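PDB 6RBN: Afp3, which probably helps form the contractile sheath around the inner tube of the anti-feeding prophage, an injection system captured here in its extended state. Local coordinates for residues P291-L296 with V331-R336. Numbering follows the deposited sequence.
Sequences PANVVL and VVWGSR
Val332 meets the loop 291-296 with its CG1 methyl, which lies between Val294 O and Pro291 O (3.6 Å from the latter) and 4.2 Å from Val294 CB. Its first torsion (chi1 54°) sets CG1 between the backbone N and the carbonyl carbon of Val332, while CG2 stands farther off, still turned to Pro291. Next to this methyl, Val332 N gives a weak but fairly straight hydrogen bond to Val294 O (3.3 Å, 162° at the hydrogen). The same carbonyl oxygen also receives a CA-H contact from Val331, so two neighbouring residues of the strand share one acceptor. Val331 spreads its two methyls along the loop: CG1 comes up against the backbone of Asn293, 3.9 Å from its CA, and CG2 touches CG2 of Val295 at 3.8 Å. The backbones of Val295 and Val331 form a single beta bridge. Farther along 331-336, the carboxamide of Asn293 is inclined at 51° to the Trp333 indole, and its OD1 approaches CZ3 obliquely, while Ala292 O lies 4.1 Å from the neighbouring ring atom CE3, also at an oblique angle. Trp333 turns its ring back to the loop although its CB points away from it. The methyl of Ala292 rests against the Gly334 backbone, 3.7 Å from Gly334 O, and reaches Ser335 CB. This largely buried contact joins the loop after helix 271-284 to strand 329-332 and the residues that follow it, within the subtilisin-like part of the sheath protein. Val294 packs on Val277 and Thr281 of that helix, Val332 leans on Ile322 of the antiparallel partner strand 322-325, and Phe272 of an adjacent Afp2 chain packs against Ala292 and Ser335.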
ATOM      1  N   PRO D 291      45.229 -42.795 -13.365  1.00 71.64           N
ATOM      2  CA  PRO D 291      46.447 -42.143 -13.890  1.00 71.64           C
ATOM      3  C   PRO D 291      47.213 -43.038 -14.857  1.00 71.64           C
ATOM      4  O   PRO D 291      48.356 -43.439 -14.625  1.00 71.64           O
ATOM      5  CB  PRO D 291      47.235 -41.858 -12.610  1.00 71.64           C
ATOM      6  CG  PRO D 291      46.828 -42.952 -11.698  1.00 71.64           C
ATOM      7  CD  PRO D 291      45.404 -43.260 -11.980  1.00 71.64           C
ATOM      8  N   ALA D 292      46.580 -43.374 -15.985  1.00 72.11           N
ATOM      9  CA  ALA D 292      47.161 -44.387 -16.854  1.00 72.11           C
ATOM     10  C   ALA D 292      47.007 -44.082 -18.341  1.00 72.11           C
ATOM     11  O   ALA D 292      46.861 -45.012 -19.140  1.00 72.11           O
ATOM     12  CB  ALA D 292      46.560 -45.752 -16.533  1.00 72.11           C
ATOM     13  N   ASN D 293      47.005 -42.813 -18.739  1.00 72.27           N
ATOM     14  CA  ASN D 293      47.236 -42.461 -20.134  1.00 72.27           C
ATOM     15  C   ASN D 293      48.134 -41.242 -20.258  1.00 72.27           C
ATOM     16  O   ASN D 293      48.054 -40.524 -21.258  1.00 72.27           O
ATOM     17  CB  ASN D 293      45.940 -42.195 -20.902  1.00 72.27           C
ATOM     18  CG  ASN D 293      45.280 -43.456 -21.391  1.00 72.27           C
ATOM     19  OD1 ASN D 293      45.949 -44.365 -21.863  1.00 72.27           O
ATOM     20  ND2 ASN D 293      43.962 -43.509 -21.304  1.00 72.27           N
ATOM     21  N   VAL D 294      48.971 -40.991 -19.284  1.00 72.62           N
ATOM     22  CA  VAL D 294      49.816 -39.808 -19.278  1.00 72.62           C
ATOM     23  C   VAL D 294      51.107 -40.134 -20.006  1.00 72.62           C
ATOM     24  O   VAL D 294      51.753 -41.150 -19.731  1.00 72.62           O
ATOM     25  CB  VAL D 294      50.077 -39.341 -17.835  1.00 72.62           C
ATOM     26  CG1 VAL D 294      50.963 -38.106 -17.821  1.00 72.62           C
ATOM     27  CG2 VAL D 294      48.765 -39.069 -17.129  1.00 72.62           C
ATOM     28  N   VAL D 295      51.478 -39.282 -20.950  1.00 72.81           N
ATOM     29  CA  VAL D 295      52.730 -39.422 -21.676  1.00 72.81           C
ATOM     30  C   VAL D 295      53.842 -38.821 -20.830  1.00 72.81           C
ATOM     31  O   VAL D 295      53.741 -37.674 -20.379  1.00 72.81           O
ATOM     32  CB  VAL D 295      52.646 -38.747 -23.052  1.00 72.81           C
ATOM     33  CG1 VAL D 295      53.976 -38.826 -23.770  1.00 72.81           C
ATOM     34  CG2 VAL D 295      51.556 -39.388 -23.881  1.00 72.81           C
ATOM     35  N   LEU D 296      54.899 -39.594 -20.605  1.00 74.94           N
ATOM     36  CA  LEU D 296      55.976 -39.184 -19.716  1.00 74.94           C
ATOM     37  C   LEU D 296      56.864 -38.162 -20.416  1.00 74.94           C
ATOM     38  O   LEU D 296      57.449 -38.455 -21.462  1.00 74.94           O
ATOM     39  CB  LEU D 296      56.789 -40.400 -19.286  1.00 74.94           C
ATOM     40  CG  LEU D 296      56.024 -41.469 -18.504  1.00 74.94           C
ATOM     41  CD1 LEU D 296      56.898 -42.678 -18.253  1.00 74.94           C
ATOM     42  CD2 LEU D 296      55.506 -40.910 -17.204  1.00 74.94           C
ATOM     43  N   VAL D 331      53.914 -44.104 -22.489  1.00 72.14           N
ATOM     44  CA  VAL D 331      52.633 -43.948 -21.816  1.00 72.14           C
ATOM     45  C   VAL D 331      52.583 -44.925 -20.655  1.00 72.14           C
ATOM     46  O   VAL D 331      52.858 -46.116 -20.828  1.00 72.14           O
ATOM     47  CB  VAL D 331      51.470 -44.194 -22.799  1.00 72.14           C
ATOM     48  CG1 VAL D 331      50.135 -44.090 -22.098  1.00 72.14           C
ATOM     49  CG2 VAL D 331      51.538 -43.223 -23.954  1.00 72.14           C
ATOM     50  N   VAL D 332      52.249 -44.420 -19.467  1.00 70.16           N
ATOM     51  CA  VAL D 332      51.980 -45.310 -18.347  1.00 70.16           C
ATOM     52  C   VAL D 332      50.679 -46.060 -18.619  1.00 70.16           C
ATOM     53  O   VAL D 332      49.685 -45.488 -19.078  1.00 70.16           O
ATOM     54  CB  VAL D 332      51.959 -44.520 -17.021  1.00 70.16           C
ATOM     55  CG1 VAL D 332      50.997 -43.353 -17.071  1.00 70.16           C
ATOM     56  CG2 VAL D 332      51.627 -45.428 -15.854  1.00 70.16           C
ATOM     57  N   TRP D 333      50.704 -47.374 -18.410  1.00 68.67           N
ATOM     58  CA  TRP D 333      49.677 -48.228 -19.000  1.00 68.67           C
ATOM     59  C   TRP D 333      49.320 -49.305 -17.981  1.00 68.67           C
ATOM     60  O   TRP D 333      49.935 -50.373 -17.957  1.00 68.67           O
ATOM     61  CB  TRP D 333      50.187 -48.815 -20.307  1.00 68.67           C
ATOM     62  CG  TRP D 333      49.171 -49.438 -21.186  1.00 68.67           C
ATOM     63  CD1 TRP D 333      48.972 -50.763 -21.392  1.00 68.67           C
ATOM     64  CD2 TRP D 333      48.228 -48.757 -22.018  1.00 68.67           C
ATOM     65  NE1 TRP D 333      47.956 -50.957 -22.291  1.00 68.67           N
ATOM     66  CE2 TRP D 333      47.481 -49.736 -22.687  1.00 68.67           C
ATOM     67  CE3 TRP D 333      47.938 -47.412 -22.250  1.00 68.67           C
ATOM     68  CZ2 TRP D 333      46.464 -49.416 -23.576  1.00 68.67           C
ATOM     69  CZ3 TRP D 333      46.930 -47.099 -23.133  1.00 68.67           C
ATOM     70  CH2 TRP D 333      46.204 -48.094 -23.783  1.00 68.67           C
ATOM     71  N   GLY D 334      48.311 -49.024 -17.163  1.00 71.71           N
ATOM     72  CA  GLY D 334      47.920 -49.911 -16.089  1.00 71.71           C
ATOM     73  C   GLY D 334      47.621 -49.142 -14.822  1.00 71.71           C
ATOM     74  O   GLY D 334      48.374 -48.237 -14.454  1.00 71.71           O
ATOM     75  N   SER D 335      46.527 -49.482 -14.146  1.00 73.08           N
ATOM     76  CA  SER D 335      46.106 -48.761 -12.950  1.00 73.08           C
ATOM     77  C   SER D 335      45.594 -49.724 -11.883  1.00 73.08           C
ATOM     78  O   SER D 335      44.544 -49.510 -11.279  1.00 73.08           O
ATOM     79  CB  SER D 335      45.044 -47.724 -13.296  1.00 73.08           C
ATOM     80  OG  SER D 335      43.855 -48.359 -13.723  1.00 73.08           O
ATOM     81  N   ARG D 336      46.331 -50.801 -11.634  1.00 74.36           N
ATOM     82  CA  ARG D 336      45.965 -51.764 -10.607  1.00 74.36           C
ATOM     83  C   ARG D 336      46.898 -51.691  -9.406  1.00 74.36           C
ATOM     84  O   ARG D 336      48.064 -51.311  -9.519  1.00 74.36           O
ATOM     85  CB  ARG D 336      45.964 -53.194 -11.145  1.00 74.36           C
ATOM     86  CG  ARG D 336      44.719 -53.577 -11.909  1.00 74.36           C
ATOM     87  CD  ARG D 336      44.781 -55.040 -12.286  1.00 74.36           C
ATOM     88  NE  ARG D 336      43.506 -55.548 -12.779  1.00 74.36           N
ATOM     89  CZ  ARG D 336      43.132 -55.525 -14.050  1.00 74.36           C
ATOM     90  NH1 ARG D 336      43.937 -55.002 -14.955  1.00 74.36           N
ATOM     91  NH2 ARG D 336      41.954 -56.009 -14.413  1.00 74.36           N
TER